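Local coordinates for protein ribokinase (Giardia lamblia, PDB 6WHJ) that probably phosphorylates D-ribose at O-5 with ATP and a divalent cation such as magnesium, yielding D-ribose 5-phosphate, as a homodimeric PfkB-family sugar kinase, at residues D18-V23 with A101-A106; G69-G74 with A96-A101; A133-A138 with E157-A162; T139-Q144 with L169-N174. All blocks are in the same frame, centred on the assembly; numbering follows the deposited sequence.

Contact 1. Residues D18-V23 with A101-A106. With EDO (1,2-ethanediol), chain F.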
loop_
_atom_site.group_PDB
_atom_site.type_symbol
_atom_site.label_atom_id
_atom_site.label_comp_id
_atom_site.label_asym_id
_atom_site.label_seq_id
_atom_site.Cartn_x
_atom_site.Cartn_y
_atom_site.Cartn_z
ATOM N N ASP B 18 3.707 8.828 0.370
ATOM C CA ASP B 18 4.155 7.507 -0.056
ATOM C C ASP B 18 4.031 6.527 1.110
ATOM O O ASP B 18 4.600 6.755 2.182
ATOM C CB ASP B 18 5.603 7.580 -0.535
ATOM C CG ASP B 18 5.746 8.141 -1.945
ATOM O OD1 ASP B 18 4.742 8.269 -2.678
ATOM O OD2 ASP B 18 6.888 8.497 -2.307
ATOM N N LEU B 19 3.243 5.471 0.930
ATOM C CA LEU B 19 3.144 4.398 1.919
ATOM C C LEU B 19 3.818 3.160 1.339
ATOM O O LEU B 19 3.299 2.544 0.399
ATOM C CB LEU B 19 1.696 4.128 2.304
ATOM C CG LEU B 19 0.890 5.369 2.686
ATOM C CD1 LEU B 19 -0.592 5.035 2.822
ATOM C CD2 LEU B 19 1.438 5.919 3.968
ATOM N N VAL B 20 4.951 2.779 1.925
ATOM C CA VAL B 20 5.914 1.881 1.300
ATOM C C VAL B 20 6.133 0.674 2.198
ATOM O O VAL B 20 6.380 0.827 3.399
ATOM C CB VAL B 20 7.253 2.597 1.029
ATOM C CG1 VAL B 20 8.263 1.640 0.416
ATOM C CG2 VAL B 20 7.037 3.771 0.100
ATOM N N TRP B 21 6.049 -0.518 1.616
ATOM C CA TRP B 21 6.375 -1.762 2.302
ATOM C C TRP B 21 7.566 -2.418 1.614
ATOM O O TRP B 21 7.562 -2.598 0.391
ATOM C CB TRP B 21 5.178 -2.724 2.325
ATOM C CG TRP B 21 4.057 -2.305 3.243
ATOM C CD1 TRP B 21 3.837 -2.736 4.519
ATOM C CD2 TRP B 21 3.016 -1.370 2.950
ATOM N NE1 TRP B 21 2.719 -2.134 5.036
ATOM C CE2 TRP B 21 2.196 -1.288 4.095
ATOM C CE3 TRP B 21 2.697 -0.592 1.831
ATOM C CZ2 TRP B 21 1.084 -0.452 4.157
ATOM C CZ3 TRP B 21 1.584 0.231 1.892
ATOM C CH2 TRP B 21 0.794 0.293 3.047
ATOM N N TYR B 22 8.561 -2.802 2.402
ATOM C CA TYR B 22 9.768 -3.442 1.896
ATOM C C TYR B 22 9.634 -4.940 2.111
ATOM O O TYR B 22 9.496 -5.400 3.250
ATOM C CB TYR B 22 11.024 -2.894 2.580
ATOM C CG TYR B 22 11.280 -1.451 2.221
ATOM C CD1 TYR B 22 10.660 -0.412 2.914
ATOM C CD2 TYR B 22 12.112 -1.125 1.154
ATOM C CE1 TYR B 22 10.878 0.910 2.563
ATOM C CE2 TYR B 22 12.335 0.189 0.790
ATOM C CZ TYR B 22 11.716 1.205 1.489
ATOM O OH TYR B 22 11.950 2.513 1.108
ATOM N N VAL B 23 9.653 -5.689 1.013
ATOM C CA VAL B 23 9.427 -7.128 1.020
ATOM C C VAL B 23 10.613 -7.804 0.351
ATOM O O VAL B 23 11.385 -7.176 -0.379
ATOM C CB VAL B 23 8.114 -7.501 0.305
ATOM C CG1 VAL B 23 6.940 -6.910 1.040
ATOM C CG2 VAL B 23 8.132 -6.959 -1.127
ATOM N N ALA B 101 0.242 6.900 -2.247
ATOM C CA ALA B 101 0.702 5.791 -3.067
ATOM C C ALA B 101 1.006 4.605 -2.161
ATOM O O ALA B 101 1.688 4.760 -1.138
ATOM C CB ALA B 101 1.951 6.181 -3.868
ATOM N N GLY B 102 0.522 3.426 -2.549
ATOM C CA GLY B 102 0.857 2.190 -1.875
ATOM C C GLY B 102 1.923 1.473 -2.674
ATOM O O GLY B 102 1.687 1.057 -3.808
ATOM N N ILE B 103 3.099 1.321 -2.070
ATOM C CA ILE B 103 4.299 0.922 -2.790
ATOM C C ILE B 103 4.861 -0.353 -2.176
ATOM O O ILE B 103 4.983 -0.457 -0.951
ATOM C CB ILE B 103 5.347 2.053 -2.788
ATOM C CG1 ILE B 103 4.756 3.313 -3.436
ATOM C CG2 ILE B 103 6.632 1.612 -3.484
ATOM C CD1 ILE B 103 5.688 4.494 -3.473
ATOM N N TYR B 104 5.180 -1.322 -3.032
ATOM C CA TYR B 104 5.968 -2.495 -2.672
ATOM C C TYR B 104 7.355 -2.379 -3.294
ATOM O O TYR B 104 7.486 -2.163 -4.506
ATOM C CB TYR B 104 5.326 -3.797 -3.157
ATOM C CG TYR B 104 3.954 -4.131 -2.621
ATOM C CD1 TYR B 104 3.436 -3.508 -1.491
ATOM C CD2 TYR B 104 3.183 -5.103 -3.248
ATOM C CE1 TYR B 104 2.174 -3.843 -1.011
ATOM C CE2 TYR B 104 1.938 -5.440 -2.784
ATOM C CZ TYR B 104 1.438 -4.814 -1.669
ATOM O OH TYR B 104 0.187 -5.175 -1.235
ATOM N N VAL B 105 8.386 -2.519 -2.468
ATOM C CA VAL B 105 9.764 -2.519 -2.931
ATOM C C VAL B 105 10.348 -3.896 -2.645
ATOM O O VAL B 105 10.415 -4.318 -1.480
ATOM C CB VAL B 105 10.584 -1.408 -2.264
ATOM C CG1 VAL B 105 11.974 -1.360 -2.847
ATOM C CG2 VAL B 105 9.885 -0.069 -2.445
ATOM N N ALA B 106 10.717 -4.616 -3.706
ATOM C CA ALA B 106 11.368 -5.909 -3.560
ATOM C C ALA B 106 12.856 -5.714 -3.283
ATOM O O ALA B 106 13.403 -4.619 -3.449
ATOM C CB ALA B 106 11.167 -6.768 -4.808
HETATM C C1 EDO F . 5.743 9.081 -7.332
HETATM O O1 EDO F . 4.719 8.433 -8.101
HETATM C C2 EDO F . 5.496 8.859 -5.841
HETATM O O2 EDO F . 4.098 9.045 -5.580
#
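V20 and I103 meet on one face of a parallel strand pair, CG2 of V20 lying 3.8 Å from I103 CB. The other V20 branch, CG1, turned anti to the backbone N (chi1 178°), reaches V105 CG2 at 3.7 Å; the two branches thus divide between I103 and V105, one on each. Further along the same face, Y22 and V105 lie side by side and point the same way, with ring atom CD2 3.8 Å from V105 CB. At the other end D18 crosses I103 obliquely, its CG 4.0 Å from I103 CD1. Five backbone hydrogen bonds join the strands, L19 and W21 each donating and accepting, among them L19 N to A101 O (2.7 Å). These strands belong to the small sheet of the ribokinase fold, the lid beside the sugar site, and the lids of two subunits pack together in the dimer. The opposite face, with L19, W21 and Y104, is the one turned to the second subunit. There the edge of the W21 indole takes I103 O in its plane, CE3 lying 3.6 Å from that oxygen, while NE1 donates to N100 of the second subunit. Y104 stacks on Y104 of the second subunit and its OH bonds to G102 O there. D18, a predicted substrate-binding residue, accepts at OD1 from O2 of the ethanediol (3.1 Å), which, probably from the crystallisation liquor, also bonds to N16 and E146, likewise predicted to bind substrate.

Contact 2. Residues G69-G74 with A96-A101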
loop_
_atom_site.group_PDB
_atom_site.type_symbol
_atom_site.label_atom_id
_atom_site.label_comp_id
_atom_site.label_asym_id
_atom_site.label_seq_id
_atom_site.Cartn_x
_atom_site.Cartn_y
_atom_site.Cartn_z
ATOM N N GLY B 69 -5.605 17.414 0.847
ATOM C CA GLY B 69 -6.836 17.375 1.604
ATOM C C GLY B 69 -6.757 18.173 2.888
ATOM O O GLY B 69 -5.708 18.668 3.292
ATOM N N LYS B 70 -7.918 18.356 3.515
ATOM C CA LYS B 70 -7.983 18.971 4.839
ATOM C C LYS B 70 -7.878 17.863 5.883
ATOM O O LYS B 70 -8.801 17.583 6.646
ATOM C CB LYS B 70 -9.255 19.790 4.992
ATOM C CG LYS B 70 -9.188 21.095 4.233
ATOM C CD LYS B 70 -10.500 21.865 4.272
ATOM C CE LYS B 70 -10.350 23.210 3.552
ATOM N NZ LYS B 70 -11.560 24.045 3.683
ATOM N N ASP B 71 -6.695 17.261 5.918
ATOM C CA ASP B 71 -6.394 16.129 6.776
ATOM C C ASP B 71 -4.981 16.291 7.309
ATOM O O ASP B 71 -4.319 17.312 7.079
ATOM C CB ASP B 71 -6.531 14.791 6.037
ATOM C CG ASP B 71 -5.879 14.803 4.649
ATOM O OD1 ASP B 71 -4.744 15.317 4.492
ATOM O OD2 ASP B 71 -6.498 14.262 3.710
ATOM N N THR B 72 -4.543 15.277 8.061
ATOM C CA THR B 72 -3.231 15.312 8.700
ATOM C C THR B 72 -2.107 15.408 7.674
ATOM O O THR B 72 -1.230 16.273 7.780
ATOM C CB THR B 72 -3.054 14.067 9.569
ATOM O OG1 THR B 72 -4.111 14.002 10.535
ATOM C CG2 THR B 72 -1.700 14.088 10.268
ATOM N N PHE B 73 -2.112 14.515 6.676
ATOM C CA PHE B 73 -1.089 14.539 5.635
ATOM C C PHE B 73 -1.024 15.893 4.938
ATOM O O PHE B 73 0.064 16.377 4.607
ATOM C CB PHE B 73 -1.343 13.429 4.614
ATOM C CG PHE B 73 -1.059 12.043 5.131
ATOM C CD1 PHE B 73 -0.314 11.852 6.287
ATOM C CD2 PHE B 73 -1.519 10.930 4.443
ATOM C CE1 PHE B 73 -0.049 10.582 6.760
ATOM C CE2 PHE B 73 -1.250 9.650 4.905
ATOM C CZ PHE B 73 -0.510 9.479 6.063
ATOM N N GLY B 74 -2.180 16.505 4.673
ATOM C CA GLY B 74 -2.180 17.815 4.046
ATOM C C GLY B 74 -1.582 18.888 4.938
ATOM O O GLY B 74 -0.829 19.746 4.471
ATOM N N ALA B 96 -11.593 15.540 -1.527
ATOM C CA ALA B 96 -10.868 14.290 -1.437
ATOM C C ALA B 96 -9.862 14.351 -0.294
ATOM O O ALA B 96 -9.548 15.434 0.209
ATOM C CB ALA B 96 -10.141 13.995 -2.759
ATOM N N PRO B 97 -9.359 13.202 0.161
ATOM C CA PRO B 97 -8.181 13.200 1.039
ATOM C C PRO B 97 -6.920 13.533 0.250
ATOM O O PRO B 97 -6.901 13.522 -0.982
ATOM C CB PRO B 97 -8.131 11.766 1.572
ATOM C CG PRO B 97 -8.778 10.965 0.507
ATOM C CD PRO B 97 -9.889 11.838 -0.029
ATOM N N THR B 98 -5.853 13.844 0.985
ATOM C CA THR B 98 -4.540 13.991 0.370
ATOM C C THR B 98 -4.183 12.729 -0.413
ATOM O O THR B 98 -4.500 11.613 0.003
ATOM C CB THR B 98 -3.487 14.269 1.448
ATOM O OG1 THR B 98 -3.752 15.538 2.056
ATOM C CG2 THR B 98 -2.072 14.281 0.857
ATOM N N GLY B 99 -3.579 12.914 -1.585
ATOM C CA GLY B 99 -3.187 11.772 -2.389
ATOM C C GLY B 99 -2.164 10.901 -1.685
ATOM O O GLY B 99 -1.395 11.364 -0.837
ATOM N N ASN B 100 -2.177 9.612 -2.018
ATOM C CA ASN B 100 -1.164 8.701 -1.504
ATOM C C ASN B 100 -0.773 7.692 -2.578
ATOM O O ASN B 100 -1.356 7.633 -3.666
ATOM C CB ASN B 100 -1.587 7.964 -0.220
ATOM C CG ASN B 100 -2.820 7.086 -0.391
ATOM O OD1 ASN B 100 -3.042 6.474 -1.434
ATOM N ND2 ASN B 100 -3.565 6.929 0.692
ATOM N N ALA B 101 0.242 6.900 -2.247
ATOM C CA ALA B 101 0.702 5.791 -3.067
ATOM C C ALA B 101 1.006 4.605 -2.161
ATOM O O ALA B 101 1.688 4.760 -1.138
ATOM C CB ALA B 101 1.951 6.181 -3.868
HETATM O O HOH W 1 -9.802 16.249 2.828
#
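D71 lays its carboxylate against both the hydroxyl and the backbone N of T98. It is the N-cap of helix 72-84: OD1 accepts from G74 N at 2.8 Å, nearly along its C-O axis. The same OD1 takes the hydroxyl of T98 on its syn lone pair, OG1 to OD1 being 2.6 Å. OD2 in turn receives T98 N at 2.8 Å, also on the syn side, through a nearly straight N-H (169°). These two bonds to T98 join the helix start to the chain entering strand 99-105 of the lid sheet. With both oxygens engaged, the carboxylate is fixed in its rotation; D71 CG stands between its backbone N and carbonyl carbon (chi1 45°), which turns the carboxylate back to G74 N. T98 OG1 does double duty, donating to D71 and accepting from G69 N. The other branch of the threonine, CG2, packs on F73 CB. F73 itself leans on R17, a predicted substrate-binding residue, and G69 O is held by the side chain of Q92. Beyond T98, strand 99-105 runs on beside strand 16-22, with backbone hydrogen bonds between R17 and both G99 and A101. One water bridges the two segments, accepting from K70 N at 2.9 Å and donating to A96 O at 2.8 Å.

Contact 3. Residues A133-A138 with E157-A162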
loop_
_atom_site.group_PDB
_atom_site.type_symbol
_atom_site.label_atom_id
_atom_site.label_comp_id
_atom_site.label_asym_id
_atom_site.label_seq_id
_atom_site.Cartn_x
_atom_site.Cartn_y
_atom_site.Cartn_z
ATOM N N ALA B 133 -0.505 35.571 -12.627
ATOM C CA ALA B 133 0.387 36.651 -12.216
ATOM C C ALA B 133 1.800 36.137 -11.965
ATOM O O ALA B 133 2.779 36.828 -12.265
ATOM C CB ALA B 133 -0.158 37.339 -10.961
ATOM N N VAL B 134 1.923 34.920 -11.427
ATOM C CA VAL B 134 3.239 34.352 -11.154
ATOM C C VAL B 134 3.898 33.878 -12.443
ATOM O O VAL B 134 5.094 34.104 -12.663
ATOM C CB VAL B 134 3.119 33.203 -10.132
ATOM C CG1 VAL B 134 4.492 32.660 -9.777
ATOM C CG2 VAL B 134 2.374 33.646 -8.893
ATOM N N LEU B 135 3.119 33.262 -13.334
ATOM C CA LEU B 135 3.668 32.675 -14.548
ATOM C C LEU B 135 4.230 33.728 -15.496
ATOM O O LEU B 135 5.213 33.464 -16.198
ATOM C CB LEU B 135 2.579 31.872 -15.256
ATOM C CG LEU B 135 2.254 30.464 -14.767
ATOM C CD1 LEU B 135 1.048 29.898 -15.531
ATOM C CD2 LEU B 135 3.474 29.569 -14.948
ATOM N N VAL B 136 3.636 34.927 -15.532
ATOM C CA VAL B 136 4.103 35.959 -16.458
ATOM C C VAL B 136 5.404 36.602 -16.012
ATOM O O VAL B 136 5.961 37.423 -16.756
ATOM C CB VAL B 136 3.040 37.058 -16.666
ATOM C CG1 VAL B 136 1.779 36.463 -17.276
ATOM C CG2 VAL B 136 2.721 37.747 -15.349
ATOM N N LYS B 137 5.920 36.244 -14.832
ATOM C CA LYS B 137 7.222 36.715 -14.380
ATOM C C LYS B 137 8.224 35.582 -14.186
ATOM O O LYS B 137 9.369 35.845 -13.806
ATOM C CB LYS B 137 7.083 37.514 -13.074
ATOM N N ALA B 138 7.830 34.337 -14.428
ATOM C CA ALA B 138 8.707 33.195 -14.224
ATOM C C ALA B 138 9.486 32.859 -15.502
ATOM O O ALA B 138 9.197 33.355 -16.593
ATOM C CB ALA B 138 7.894 31.984 -13.759
ATOM N N GLU B 157 -3.807 25.413 -21.151
ATOM C CA GLU B 157 -4.331 26.647 -21.727
ATOM C C GLU B 157 -3.841 27.872 -20.958
ATOM O O GLU B 157 -3.497 28.893 -21.565
ATOM C CB GLU B 157 -5.856 26.596 -21.779
ATOM C CG GLU B 157 -6.474 27.879 -22.291
ATOM C CD GLU B 157 -6.056 28.220 -23.715
ATOM O OE1 GLU B 157 -5.692 27.299 -24.487
ATOM O OE2 GLU B 157 -6.079 29.423 -24.057
ATOM N N VAL B 158 -3.740 27.773 -19.631
ATOM C CA VAL B 158 -3.202 28.890 -18.862
ATOM C C VAL B 158 -1.775 29.190 -19.294
ATOM O O VAL B 158 -1.406 30.353 -19.512
ATOM C CB VAL B 158 -3.272 28.583 -17.357
ATOM C CG1 VAL B 158 -2.498 29.621 -16.569
ATOM C CG2 VAL B 158 -4.722 28.536 -16.896
ATOM N N ILE B 159 -0.961 28.146 -19.453
ATOM C CA ILE B 159 0.439 28.332 -19.815
ATOM C C ILE B 159 0.559 28.920 -21.221
ATOM O O ILE B 159 1.392 29.799 -21.477
ATOM C CB ILE B 159 1.175 26.995 -19.677
ATOM C CG1 ILE B 159 1.126 26.524 -18.221
ATOM C CG2 ILE B 159 2.626 27.143 -20.112
ATOM C CD1 ILE B 159 1.640 25.111 -18.026
ATOM N N LYS B 160 -0.294 28.467 -22.147
ATOM C CA LYS B 160 -0.299 29.032 -23.495
ATOM C C LYS B 160 -0.557 30.530 -23.451
ATOM O O LYS B 160 0.105 31.305 -24.156
ATOM C CB LYS B 160 -1.337 28.313 -24.365
ATOM C CG LYS B 160 -1.471 28.805 -25.817
ATOM C CD LYS B 160 -2.593 28.068 -26.535
ATOM C CE LYS B 160 -2.720 28.477 -27.989
ATOM N NZ LYS B 160 -3.985 27.975 -28.616
ATOM N N GLN B 161 -1.488 30.956 -22.596
ATOM C CA GLN B 161 -1.765 32.379 -22.431
ATOM C C GLN B 161 -0.631 33.103 -21.714
ATOM O O GLN B 161 -0.389 34.288 -21.979
ATOM C CB GLN B 161 -3.067 32.570 -21.654
ATOM C CG GLN B 161 -4.334 32.474 -22.484
ATOM C CD GLN B 161 -5.591 32.432 -21.627
ATOM O OE1 GLN B 161 -5.757 33.221 -20.697
ATOM N NE2 GLN B 161 -6.498 31.520 -21.959
ATOM N N ALA B 162 0.078 32.412 -20.812
ATOM C CA ALA B 162 1.185 33.051 -20.104
ATOM C C ALA B 162 2.394 33.225 -21.013
ATOM O O ALA B 162 3.101 34.236 -20.920
ATOM C CB ALA B 162 1.564 32.246 -18.862
#
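L135 points at the helix containing V158 and A162 and carries most of the contact from its segment. The L135 and V158 side chains cross at about a right angle, L135 CD1 lying 3.7 Å from V158 CG1. CG1, held anti to the V158 backbone N (chi1 170°), is the valine branch that meets the leucine. Closer to the backbone, CB of L135 faces CB of A162 at 3.8 Å, a close meeting consistent with the small alanine side chain, where L135 sits at the end of helix 131-135. I159 adds a looser flank, its CG1 4.3 Å from L135 CD1. V136 lies at the margin, with CG1 4.5 Å from A162 O. No hydrogen bond links the two segments; the contacts between side chains are apolar. After L135 the chain leaves the helix in a type I turn ending at A138, whose carbonyl oxygen is bound by the side-chain amide of N166. On the other helix, Q161 NE2 reaches back one turn to E157 OE2, in the plane of the amide and on the anti lone pair. L135 and I159 both rest on V141 of strand 140-143. Such packing of two helices on one side of a central sheet is part of the alpha/beta/alpha layering of the ribokinase fold, here away from the predicted sites.

Contact 4. Residues T139-Q144 with L169-N174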
loop_
_atom_site.group_PDB
_atom_site.type_symbol
_atom_site.label_atom_id
_atom_site.label_comp_id
_atom_site.label_asym_id
_atom_site.label_seq_id
_atom_site.Cartn_x
_atom_site.Cartn_y
_atom_site.Cartn_z
ATOM N N THR B 139 10.491 31.994 -15.354
ATOM C CA THR B 139 11.275 31.491 -16.478
ATOM C C THR B 139 10.840 30.096 -16.913
ATOM O O THR B 139 10.742 29.825 -18.117
ATOM C CB THR B 139 12.772 31.453 -16.131
ATOM O OG1 THR B 139 13.228 32.764 -15.764
ATOM C CG2 THR B 139 13.579 30.973 -17.330
ATOM N N LEU B 140 10.558 29.217 -15.953
ATOM C CA LEU B 140 10.194 27.840 -16.227
ATOM C C LEU B 140 8.904 27.478 -15.508
ATOM O O LEU B 140 8.673 27.892 -14.367
ATOM C CB LEU B 140 11.303 26.882 -15.783
ATOM C CG LEU B 140 12.682 27.090 -16.395
ATOM C CD1 LEU B 140 13.640 26.056 -15.813
ATOM C CD2 LEU B 140 12.601 26.987 -17.917
ATOM N N VAL B 141 8.072 26.689 -16.179
ATOM C CA VAL B 141 6.925 26.052 -15.555
ATOM C C VAL B 141 7.017 24.567 -15.870
ATOM O O VAL B 141 7.325 24.196 -17.007
ATOM C CB VAL B 141 5.587 26.664 -16.023
ATOM C CG1 VAL B 141 5.418 26.565 -17.522
ATOM C CG2 VAL B 141 4.429 25.985 -15.308
ATOM N N VAL B 142 6.798 23.720 -14.855
ATOM C CA VAL B 142 7.062 22.283 -14.932
ATOM C C VAL B 142 5.800 21.513 -14.562
ATOM O O VAL B 142 5.123 21.844 -13.580
ATOM C CB VAL B 142 8.226 21.861 -14.008
ATOM C CG1 VAL B 142 8.659 20.441 -14.311
ATOM C CG2 VAL B 142 9.400 22.812 -14.148
ATOM N N MET B 143 5.489 20.477 -15.342
ATOM C CA MET B 143 4.332 19.631 -15.084
ATOM C C MET B 143 4.708 18.177 -15.332
ATOM O O MET B 143 5.660 17.879 -16.058
ATOM C CB MET B 143 3.142 20.004 -15.977
ATOM C CG MET B 143 2.661 21.434 -15.825
ATOM S SD MET B 143 1.089 21.723 -16.653
ATOM C CE MET B 143 -0.034 20.737 -15.659
ATOM N N GLN B 144 3.936 17.273 -14.719
ATOM C CA GLN B 144 4.096 15.831 -14.882
ATOM C C GLN B 144 2.766 15.195 -15.267
ATOM O O GLN B 144 1.956 15.816 -15.962
ATOM C CB GLN B 144 4.631 15.185 -13.610
ATOM C CG GLN B 144 5.865 15.839 -13.039
ATOM C CD GLN B 144 5.545 17.084 -12.256
ATOM O OE1 GLN B 144 4.465 17.204 -11.679
ATOM N NE2 GLN B 144 6.483 18.017 -12.219
ATOM N N LEU B 169 9.201 32.658 -20.825
ATOM C CA LEU B 169 8.696 31.482 -20.131
ATOM C C LEU B 169 8.864 30.244 -21.007
ATOM O O LEU B 169 8.532 30.267 -22.197
ATOM C CB LEU B 169 7.224 31.674 -19.775
ATOM C CG LEU B 169 6.550 30.461 -19.144
ATOM C CD1 LEU B 169 7.181 30.148 -17.815
ATOM C CD2 LEU B 169 5.085 30.707 -18.993
ATOM N N ARG B 170 9.418 29.180 -20.427
ATOM C CA ARG B 170 9.563 27.894 -21.094
ATOM C C ARG B 170 8.798 26.836 -20.307
ATOM O O ARG B 170 8.832 26.826 -19.072
ATOM C CB ARG B 170 11.034 27.489 -21.213
ATOM C CG ARG B 170 11.818 28.368 -22.143
ATOM C CD ARG B 170 11.409 28.270 -23.586
ATOM N NE ARG B 170 12.255 29.158 -24.382
ATOM C CZ ARG B 170 11.976 30.435 -24.635
ATOM N NH1 ARG B 170 10.850 30.979 -24.184
ATOM N NH2 ARG B 170 12.821 31.168 -25.350
ATOM N N PHE B 171 8.094 25.962 -21.020
ATOM C CA PHE B 171 7.335 24.864 -20.425
ATOM C C PHE B 171 8.167 23.581 -20.518
ATOM O O PHE B 171 8.453 23.093 -21.618
ATOM C CB PHE B 171 5.993 24.723 -21.139
ATOM C CG PHE B 171 5.112 23.606 -20.632
ATOM C CD1 PHE B 171 5.285 23.056 -19.372
ATOM C CD2 PHE B 171 4.063 23.139 -21.422
ATOM C CE1 PHE B 171 4.453 22.041 -18.920
ATOM C CE2 PHE B 171 3.229 22.134 -20.978
ATOM C CZ PHE B 171 3.426 21.581 -19.723
ATOM N N VAL B 172 8.561 23.048 -19.359
ATOM C CA VAL B 172 9.246 21.766 -19.249
ATOM C C VAL B 172 8.224 20.724 -18.813
ATOM O O VAL B 172 7.645 20.833 -17.723
ATOM C CB VAL B 172 10.414 21.828 -18.252
ATOM C CG1 VAL B 172 11.146 20.461 -18.195
ATOM C CG2 VAL B 172 11.362 22.979 -18.601
ATOM N N PHE B 173 8.004 19.715 -19.660
ATOM C CA PHE B 173 7.044 18.650 -19.406
ATOM C C PHE B 173 7.776 17.327 -19.217
ATOM O O PHE B 173 8.432 16.834 -20.140
ATOM C CB PHE B 173 6.025 18.565 -20.544
ATOM C CG PHE B 173 4.993 17.473 -20.371
ATOM C CD1 PHE B 173 4.356 17.276 -19.157
ATOM C CD2 PHE B 173 4.627 16.675 -21.445
ATOM C CE1 PHE B 173 3.401 16.274 -19.003
ATOM C CE2 PHE B 173 3.675 15.683 -21.301
ATOM C CZ PHE B 173 3.056 15.484 -20.070
ATOM N N ASN B 174 7.646 16.742 -18.021
ATOM C CA ASN B 174 8.178 15.422 -17.711
ATOM C C ASN B 174 7.032 14.419 -17.693
ATOM O O ASN B 174 6.293 14.353 -16.701
ATOM C CB ASN B 174 8.901 15.445 -16.360
ATOM C CG ASN B 174 9.280 14.068 -15.872
ATOM O OD1 ASN B 174 9.167 13.774 -14.685
ATOM N ND2 ASN B 174 9.709 13.208 -16.785
#
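M143 runs slantwise past the F171 ring, its CG 3.6 Å from ring atom CE1. SD makes a Met-aromatic contact, 4.8 Å from the F171 ring centroid and 55° off its normal. V141 packs on the same side, its CG1 4.0 Å from F171 CD1. Both phenyl rings also turn edges to backbone oxygens: V141 O lies in the plane of F171, 3.3 Å from CD1, and Q144 O in that of F173, 3.4 Å from CE1. On the opposite face L140 CD2 touches R170 CB at 3.7 Å, and helix 272-287 covers L140 and V142. Five backbone hydrogen bonds hold the strands in parallel register, from R170 N to T139 O at one end to N174 N to M143 O at the other. Within the central sheet of the ribokinase fold they are the two strands of a beta-alpha-beta unit, whose helix 149-165 lies over M143 and L169. Polar side chains find partners beyond the pair. R170 NH1 bonds to S167 O as well as to L169 O, the latter at 3.1 Å from above the carbonyl plane. At the C-terminal ends, near predicted substrate-binding residues G45 and D274, Q144 NE2 bonds to Q48, and N174 ND2 to the carbonyl of C195.

In the fold
Contacts 1 and 2 lie in and beside the lid, their centres about 18 Å apart; they share A101 and strand 99-105, and contact 2 is nested within the loop that contact 1 closes. Both touch the second subunit. Contacts 3 and 4 follow in the chain with alternating segments, centres about 11 Å apart, and belong to the large sheet and its helical layer: I159 CD1 packs on M143 SD at 3.7 Å, contact 3 using helix 149-165 and contact 4 the two strands it joins. The centres of contacts 1 and 3 are about 37 Å apart, on opposite sides of the chain's centre. The predicted sugar-binding residues are reached from both parts, D18 in contact 1 and neighbours of Q144 and N174 in contact 4.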